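Local coordinates for VgrG protein (Vibrio cholerae, PDB 4DTH), which carries an actin cross-linking toxin domain that binds ATP and magnesium and probably joins G-actin monomers covalently, at residues 192-197 and 357-362; 179-184 and 284-289. All coordinates share one frame; numbering follows the deposited sequence.

Contact 1: 192-197 and 357-362; sequences LRLLES and NELQSY
Leu194 of helix 190-196 points its two methyls at different neighbours in the loop that follows strand 343-352: CD1 goes to Glu358 and CD2 to Leu359. This is helix-to-loop packing in the alpha-beta fold of the actin cross-linking domain, and it buries about 130 Å² in total. Leu194 CD2 lies over the branched end of Leu359, 3.8 Å from CG and 4.0 Å from CD2 of that residue, with CD1 almost as close, so one methyl rests against the whole isopropyl group. The other methyl sits squarely over one face of the Glu358 carboxylate. Leu194 CD1 stands about 3.7 Å above the carboxylate plane and is also 3.7 Å from Glu358 CD, so it lies almost directly above that carbon. The methyl meets the carboxylate by van der Waals contact.

Two torsions explain the meeting. With CG opposite the backbone N, the Leu194 chi1 of 180° carries both methyls toward the loop, while the Glu358 chain bends at an unusual chi2 of 94°, which swings the carboxylate back toward the helix. Further out, Phe352 of strand 343-352 touches both leucines. Leu359 is buried, and Val177 of strand 173-180 and Met98 also pack on it. The loop backbone is tied by Tyr362 N to Leu359 O, 3.1 Å, and the Tyr362 hydroxyl is hydrogen-bonded to Met98 O.

On the helix side, the carbonyl of Leu194 takes two donors from Ser197, which helps fix the turn carrying the leucine. Ser197 N is 3.2 Å from Leu194 O. The hydroxyl donates a shorter bond, Ser197 OG to Leu194 O at 2.6 Å, tilted 22° from the carbonyl plane.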
ATOM      1  N   LEU A 192      16.707  -1.772   3.939  1.00 25.80           N
ATOM      2  CA  LEU A 192      17.095  -2.242   2.606  1.00 25.15           C
ATOM      3  C   LEU A 192      17.316  -3.743   2.590  1.00 28.62           C
ATOM      4  O   LEU A 192      16.839  -4.410   1.679  1.00 26.51           O
ATOM      5  CB  LEU A 192      18.326  -1.494   2.072  1.00 24.73           C
ATOM      6  CG  LEU A 192      18.061  -0.090   1.523  1.00 28.35           C
ATOM      7  CD1 LEU A 192      19.365   0.658   1.304  1.00 29.07           C
ATOM      8  CD2 LEU A 192      17.238  -0.133   0.217  1.00 29.35           C
ATOM      9  N   ARG A 193      17.971  -4.277   3.636  1.00 26.62           N
ATOM     10  CA  ARG A 193      18.234  -5.714   3.764  1.00 26.33           C
ATOM     11  C   ARG A 193      16.936  -6.498   3.941  1.00 28.14           C
ATOM     12  O   ARG A 193      16.793  -7.575   3.359  1.00 26.59           O
ATOM     13  CB  ARG A 193      19.229  -5.993   4.897  1.00 27.02           C
ATOM     14  CG  ARG A 193      20.601  -5.413   4.582  1.00 33.32           C
ATOM     15  CD  ARG A 193      21.684  -5.913   5.511  1.00 37.80           C
ATOM     16  NE  ARG A 193      21.545  -5.382   6.871  1.00 36.65           N
ATOM     17  CZ  ARG A 193      22.051  -4.230   7.293  1.00 49.33           C
ATOM     18  NH1 ARG A 193      22.734  -3.453   6.464  1.00 35.76           N
ATOM     19  NH2 ARG A 193      21.875  -3.842   8.550  1.00 36.03           N
ATOM     20  N   LEU A 194      15.965  -5.918   4.701  1.00 24.56           N
ATOM     21  CA  LEU A 194      14.653  -6.528   4.891  1.00 23.75           C
ATOM     22  C   LEU A 194      13.928  -6.617   3.523  1.00 26.61           C
ATOM     23  O   LEU A 194      13.371  -7.663   3.186  1.00 26.12           O
ATOM     24  CB  LEU A 194      13.822  -5.703   5.901  1.00 23.89           C
ATOM     25  CG  LEU A 194      12.415  -6.208   6.202  1.00 28.38           C
ATOM     26  CD1 LEU A 194      12.447  -7.571   6.899  1.00 28.51           C
ATOM     27  CD2 LEU A 194      11.646  -5.198   7.048  1.00 31.97           C
ATOM     28  N   LEU A 195      13.971  -5.524   2.732  1.00 22.44           N
ATOM     29  CA  LEU A 195      13.330  -5.479   1.408  1.00 21.12           C
ATOM     30  C   LEU A 195      13.993  -6.429   0.424  1.00 24.60           C
ATOM     31  O   LEU A 195      13.300  -7.088  -0.354  1.00 24.02           O
ATOM     32  CB  LEU A 195      13.332  -4.054   0.842  1.00 20.48           C
ATOM     33  CG  LEU A 195      12.445  -3.039   1.572  1.00 23.78           C
ATOM     34  CD1 LEU A 195      12.738  -1.664   1.087  1.00 23.53           C
ATOM     35  CD2 LEU A 195      10.957  -3.372   1.424  1.00 25.43           C
ATOM     36  N   GLU A 196      15.327  -6.513   0.469  1.00 22.57           N
ATOM     37  CA  GLU A 196      16.099  -7.399  -0.404  1.00 22.17           C
ATOM     38  C   GLU A 196      15.870  -8.879  -0.091  1.00 27.38           C
ATOM     39  O   GLU A 196      16.149  -9.738  -0.936  1.00 26.84           O
ATOM     40  CB  GLU A 196      17.583  -7.050  -0.355  1.00 23.27           C
ATOM     41  CG  GLU A 196      17.921  -5.751  -1.065  1.00 27.40           C
ATOM     42  CD  GLU A 196      19.258  -5.177  -0.647  1.00 35.42           C
ATOM     43  OE1 GLU A 196      20.102  -5.944  -0.133  1.00 29.91           O
ATOM     44  OE2 GLU A 196      19.465  -3.959  -0.840  1.00 26.33           O
ATOM     45  N   SER A 197      15.329  -9.175   1.104  1.00 24.64           N
ATOM     46  CA  SER A 197      14.999 -10.546   1.498  1.00 25.18           C
ATOM     47  C   SER A 197      13.694 -11.035   0.849  1.00 28.97           C
ATOM     48  O   SER A 197      13.361 -12.215   0.996  1.00 28.91           O
ATOM     49  CB  SER A 197      14.957 -10.689   3.018  1.00 30.39           C
ATOM     50  OG  SER A 197      13.751 -10.169   3.555  1.00 41.62           O
ATOM     51  N   ASN A 357       8.094  -9.673  11.864  1.00 28.17           N
ATOM     52  CA  ASN A 357       8.560  -9.417  13.235  1.00 28.41           C
ATOM     53  C   ASN A 357       9.361  -8.117  13.356  1.00 30.98           C
ATOM     54  O   ASN A 357       9.149  -7.362  14.308  1.00 29.98           O
ATOM     55  CB  ASN A 357       9.373 -10.602  13.768  1.00 32.46           C
ATOM     56  CG  ASN A 357       8.606 -11.900  13.864  1.00 62.83           C
ATOM     57  OD1 ASN A 357       9.049 -12.944  13.373  1.00 63.99           O
ATOM     58  ND2 ASN A 357       7.442 -11.872  14.497  1.00 54.82           N
ATOM     59  N   GLU A 358      10.227  -7.829  12.361  1.00 26.99           N
ATOM     60  CA  GLU A 358      11.070  -6.627  12.294  1.00 26.66           C
ATOM     61  C   GLU A 358      10.270  -5.303  12.305  1.00 29.56           C
ATOM     62  O   GLU A 358      10.804  -4.272  12.713  1.00 28.61           O
ATOM     63  CB  GLU A 358      11.972  -6.662  11.046  1.00 28.27           C
ATOM     64  CG  GLU A 358      12.984  -7.798  11.031  1.00 38.42           C
ATOM     65  CD  GLU A 358      12.559  -9.060  10.305  1.00 53.99           C
ATOM     66  OE1 GLU A 358      11.351  -9.392  10.312  1.00 34.86           O
ATOM     67  OE2 GLU A 358      13.454  -9.744   9.756  1.00 50.90           O
ATOM     68  N   LEU A 359       9.012  -5.330  11.840  1.00 25.02           N
ATOM     69  CA  LEU A 359       8.193  -4.122  11.749  1.00 24.25           C
ATOM     70  C   LEU A 359       7.000  -4.082  12.700  1.00 26.65           C
ATOM     71  O   LEU A 359       6.248  -3.101  12.670  1.00 25.08           O
ATOM     72  CB  LEU A 359       7.734  -3.872  10.295  1.00 23.85           C
ATOM     73  CG  LEU A 359       8.818  -3.756   9.206  1.00 27.03           C
ATOM     74  CD1 LEU A 359       8.178  -3.569   7.865  1.00 27.02           C
ATOM     75  CD2 LEU A 359       9.785  -2.604   9.474  1.00 28.47           C
ATOM     76  N   GLN A 360       6.819  -5.119  13.543  1.00 24.26           N
ATOM     77  CA  GLN A 360       5.687  -5.163  14.484  1.00 24.44           C
ATOM     78  C   GLN A 360       5.593  -3.977  15.438  1.00 27.69           C
ATOM     79  O   GLN A 360       4.478  -3.586  15.801  1.00 26.12           O
ATOM     80  CB  GLN A 360       5.641  -6.468  15.274  1.00 25.99           C
ATOM     81  CG  GLN A 360       5.096  -7.626  14.453  1.00 44.69           C
ATOM     82  CD  GLN A 360       3.576  -7.619  14.259  1.00 61.58           C
ATOM     83  OE1 GLN A 360       2.821  -6.802  14.806  1.00 52.23           O
ATOM     84  NE2 GLN A 360       3.112  -8.574  13.480  1.00 57.53           N
ATOM     85  N   SER A 361       6.773  -3.411  15.829  1.00 25.71           N
ATOM     86  CA  SER A 361       6.838  -2.277  16.750  1.00 25.41           C
ATOM     87  C   SER A 361       6.175  -1.004  16.176  1.00 27.62           C
ATOM     88  O   SER A 361       5.853  -0.093  16.940  1.00 27.04           O
ATOM     89  CB  SER A 361       8.284  -2.002  17.157  1.00 28.62           C
ATOM     90  OG  SER A 361       9.060  -1.630  16.029  1.00 38.09           O
ATOM     91  N   TYR A 362       5.962  -0.941  14.840  1.00 22.68           N
ATOM     92  CA  TYR A 362       5.339   0.213  14.176  1.00 21.40           C
ATOM     93  C   TYR A 362       3.806   0.138  14.229  1.00 23.46           C
ATOM     94  O   TYR A 362       3.131   1.109  13.888  1.00 22.85           O
ATOM     95  CB  TYR A 362       5.798   0.284  12.704  1.00 22.40           C
ATOM     96  CG  TYR A 362       7.268   0.622  12.547  1.00 23.80           C
ATOM     97  CD1 TYR A 362       7.695   1.946  12.486  1.00 25.44           C
ATOM     98  CD2 TYR A 362       8.229  -0.380  12.451  1.00 25.23           C
ATOM     99  CE1 TYR A 362       9.047   2.265  12.353  1.00 25.56           C
ATOM    100  CE2 TYR A 362       9.586  -0.073  12.306  1.00 26.61           C
ATOM    101  CZ  TYR A 362       9.987   1.253  12.256  1.00 31.51           C
ATOM    102  OH  TYR A 362      11.316   1.573  12.124  1.00 29.42           O
TER

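Contact 2: 179-184 and 284-289; sequences VAAKGF and SKIVEI
Ala181 and Lys182 meet Ile286 and Ile289 where strand 173-180 runs into a 3-10 turn, residues 181-183, that packs on the helically coiled segment 284-289. The interface is apolar and small, about 149 Å² in all, and joins a strand end of this alpha-beta domain to the loop between strand 277-279 and helix 292-307.

The two isoleucines reach the same turn with different conformations. Ile286 has CG1 turned opposite its backbone N (chi1 -152°), which extends the ethyl branch toward Ala181; Ile286 CG1 lies 3.9 Å from Ala181 CB, and its CD1 is close behind. Ile289 instead places CG1 between its own N and carbonyl carbon, chi1 80°, with CG2 beside the backbone N. That choice puts the terminal methyl against the Lys182 backbone, with CB slightly farther: Ile289 CD1 is 3.7 Å from Lys182 CA. Its CG2 branch makes a looser contact, 4.3 Å from Ala181 CB, so the alanine methyl faces both isoleucines. The bond from Ile289 N to Ile286 O, 3.0 Å, belongs to the helical turn that spaces these two residues, and both of their CB atoms point toward 179-184.

Lys182 contributes mainly its backbone and CB, the latter 4.0 Å from Ile289 CD1. Its chain then runs extended away from the loop to a salt bridge with Glu345. Helix 221-245 adds contacts: Tyr230 and Leu231 touch Ile286, and Val227 touches Ile289, which also meets Leu346 of strand 343-352.

Farther from the interface, Lys285 curls back on itself to reach Glu288 in a long salt bridge, Lys285 NZ to Glu288 OE1 3.5 Å. The opposing turn is closed by Gly183 N bonded to Ala180 O at 3.0 Å.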
ATOM      1  N   VAL A 179      11.949   3.640   0.354  1.00 21.92           N
ATOM      2  CA  VAL A 179      13.420   3.790   0.357  1.00 22.09           C
ATOM      3  C   VAL A 179      13.885   4.491  -0.914  1.00 25.69           C
ATOM      4  O   VAL A 179      13.168   4.448  -1.916  1.00 24.06           O
ATOM      5  CB  VAL A 179      14.169   2.429   0.530  1.00 26.13           C
ATOM      6  CG1 VAL A 179      13.898   1.806   1.895  1.00 25.60           C
ATOM      7  CG2 VAL A 179      13.848   1.448  -0.605  1.00 25.72           C
ATOM      8  N   ALA A 180      15.112   5.073  -0.907  1.00 23.69           N
ATOM      9  CA  ALA A 180      15.698   5.665  -2.113  1.00 23.67           C
ATOM     10  C   ALA A 180      15.854   4.516  -3.126  1.00 25.83           C
ATOM     11  O   ALA A 180      16.319   3.430  -2.751  1.00 24.42           O
ATOM     12  CB  ALA A 180      17.071   6.257  -1.802  1.00 25.00           C
ATOM     13  N   ALA A 181      15.393   4.729  -4.376  1.00 22.53           N
ATOM     14  CA  ALA A 181      15.459   3.714  -5.433  1.00 23.29           C
ATOM     15  C   ALA A 181      16.905   3.273  -5.692  1.00 27.36           C
ATOM     16  O   ALA A 181      17.147   2.079  -5.875  1.00 26.82           O
ATOM     17  CB  ALA A 181      14.823   4.230  -6.713  1.00 24.19           C
ATOM     18  N   LYS A 182      17.865   4.216  -5.586  1.00 25.03           N
ATOM     19  CA  LYS A 182      19.290   3.934  -5.770  1.00 26.18           C
ATOM     20  C   LYS A 182      19.874   3.011  -4.682  1.00 31.94           C
ATOM     21  O   LYS A 182      20.978   2.488  -4.845  1.00 32.83           O
ATOM     22  CB  LYS A 182      20.096   5.236  -5.911  1.00 28.26           C
ATOM     23  CG  LYS A 182      20.200   6.055  -4.631  1.00 35.61           C
ATOM     24  CD  LYS A 182      21.131   7.238  -4.807  1.00 45.56           C
ATOM     25  CE  LYS A 182      21.351   7.916  -3.485  1.00 58.71           C
ATOM     26  NZ  LYS A 182      22.013   9.235  -3.629  1.00 66.82           N
ATOM     27  N   GLY A 183      19.135   2.820  -3.595  1.00 23.18           N
ATOM     28  CA  GLY A 183      19.586   1.976  -2.494  1.00 22.74           C
ATOM     29  C   GLY A 183      19.240   0.509  -2.628  1.00 26.47           C
ATOM     30  O   GLY A 183      19.876  -0.331  -1.986  1.00 26.05           O
ATOM     31  N   PHE A 184      18.207   0.182  -3.428  1.00 22.83           N
ATOM     32  CA  PHE A 184      17.758  -1.206  -3.579  1.00 21.58           C
ATOM     33  C   PHE A 184      18.815  -2.079  -4.258  1.00 25.01           C
ATOM     34  O   PHE A 184      19.083  -1.920  -5.446  1.00 24.54           O
ATOM     35  CB  PHE A 184      16.408  -1.296  -4.301  1.00 22.89           C
ATOM     36  CG  PHE A 184      15.611  -2.515  -3.900  1.00 23.99           C
ATOM     37  CD1 PHE A 184      16.013  -3.789  -4.286  1.00 25.21           C
ATOM     38  CD2 PHE A 184      14.440  -2.388  -3.158  1.00 24.90           C
ATOM     39  CE1 PHE A 184      15.280  -4.917  -3.906  1.00 25.82           C
ATOM     40  CE2 PHE A 184      13.712  -3.515  -2.777  1.00 26.77           C
ATOM     41  CZ  PHE A 184      14.129  -4.770  -3.159  1.00 24.75           C
ATOM     42  N   SER A 284       8.656   1.418 -14.249  1.00 23.01           N
ATOM     43  CA  SER A 284       9.294   2.289 -15.246  1.00 23.36           C
ATOM     44  C   SER A 284       9.909   3.583 -14.674  1.00 27.37           C
ATOM     45  O   SER A 284      10.811   4.138 -15.302  1.00 27.93           O
ATOM     46  CB  SER A 284       8.339   2.583 -16.399  1.00 26.22           C
ATOM     47  OG  SER A 284       7.276   3.418 -15.981  1.00 31.41           O
ATOM     48  N   LYS A 285       9.481   4.021 -13.467  1.00 24.42           N
ATOM     49  CA  LYS A 285      10.026   5.228 -12.821  1.00 23.92           C
ATOM     50  C   LYS A 285      11.518   5.088 -12.493  1.00 27.38           C
ATOM     51  O   LYS A 285      12.256   6.074 -12.590  1.00 26.76           O
ATOM     52  CB  LYS A 285       9.244   5.587 -11.547  1.00 26.46           C
ATOM     53  CG  LYS A 285       7.798   6.079 -11.772  1.00 38.80           C
ATOM     54  CD  LYS A 285       7.677   7.498 -12.360  1.00 49.02           C
ATOM     55  CE  LYS A 285       8.003   8.609 -11.386  1.00 58.75           C
ATOM     56  NZ  LYS A 285       7.828   9.948 -12.004  1.00 67.30           N
ATOM     57  N   ILE A 286      11.966   3.870 -12.122  1.00 23.75           N
ATOM     58  CA  ILE A 286      13.369   3.622 -11.757  1.00 23.56           C
ATOM     59  C   ILE A 286      14.398   3.940 -12.853  1.00 29.49           C
ATOM     60  O   ILE A 286      15.525   4.308 -12.523  1.00 28.07           O
ATOM     61  CB  ILE A 286      13.592   2.263 -11.042  1.00 25.65           C
ATOM     62  CG1 ILE A 286      14.819   2.332 -10.086  1.00 25.40           C
ATOM     63  CG2 ILE A 286      13.694   1.109 -12.054  1.00 25.51           C
ATOM     64  CD1 ILE A 286      15.055   1.135  -9.202  1.00 26.00           C
ATOM     65  N   VAL A 287      14.001   3.821 -14.140  1.00 29.37           N
ATOM     66  CA  VAL A 287      14.844   4.117 -15.310  1.00 31.65           C
ATOM     67  C   VAL A 287      15.399   5.554 -15.249  1.00 35.66           C
ATOM     68  O   VAL A 287      16.527   5.796 -15.684  1.00 34.88           O
ATOM     69  CB  VAL A 287      14.069   3.770 -16.622  1.00 37.43           C
ATOM     70  CG1 VAL A 287      14.359   4.732 -17.770  1.00 38.21           C
ATOM     71  CG2 VAL A 287      14.347   2.338 -17.041  1.00 37.73           C
ATOM     72  N   GLU A 288      14.627   6.474 -14.628  1.00 31.68           N
ATOM     73  CA  GLU A 288      14.973   7.886 -14.440  1.00 31.73           C
ATOM     74  C   GLU A 288      16.211   8.116 -13.564  1.00 34.86           C
ATOM     75  O   GLU A 288      16.822   9.181 -13.664  1.00 35.50           O
ATOM     76  CB  GLU A 288      13.768   8.677 -13.889  1.00 33.37           C
ATOM     77  CG  GLU A 288      12.548   8.677 -14.803  1.00 44.79           C
ATOM     78  CD  GLU A 288      11.221   9.149 -14.226  1.00 70.20           C
ATOM     79  OE1 GLU A 288      11.197   9.650 -13.078  1.00 62.02           O
ATOM     80  OE2 GLU A 288      10.197   9.014 -14.933  1.00 69.19           O
ATOM     81  N   ILE A 289      16.600   7.135 -12.718  1.00 28.92           N
ATOM     82  CA  ILE A 289      17.774   7.294 -11.858  1.00 28.04           C
ATOM     83  C   ILE A 289      19.085   7.070 -12.621  1.00 33.08           C
ATOM     84  O   ILE A 289      20.155   7.348 -12.083  1.00 32.80           O
ATOM     85  CB  ILE A 289      17.704   6.515 -10.513  1.00 30.87           C
ATOM     86  CG1 ILE A 289      18.056   5.013 -10.671  1.00 30.64           C
ATOM     87  CG2 ILE A 289      16.358   6.750  -9.775  1.00 30.52           C
ATOM     88  CD1 ILE A 289      18.309   4.278  -9.365  1.00 34.32           C
TER

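Contacts 1 and 2 have centres about 19 Å apart and alternate along the chain, in the order 179-184, 192-197, 284-289, 357-362. They meet where helix 190-196 lies on the turn following strand 173-180: Leu195 CB is 3.7 Å from Phe184 CE2, and Leu192 CD2 is 3.4 Å from Gly183 O. Neither contact touches the nucleotide. The nearest approaches to ATP are about 10 Å from the Leu359 side chain and about 12 Å from that of Ala181. Both contacts nonetheless lean on strands 173-180 and 343-352, which carry Gln174 and Glu351, ligands with Glu28 of one of the two magnesium ions.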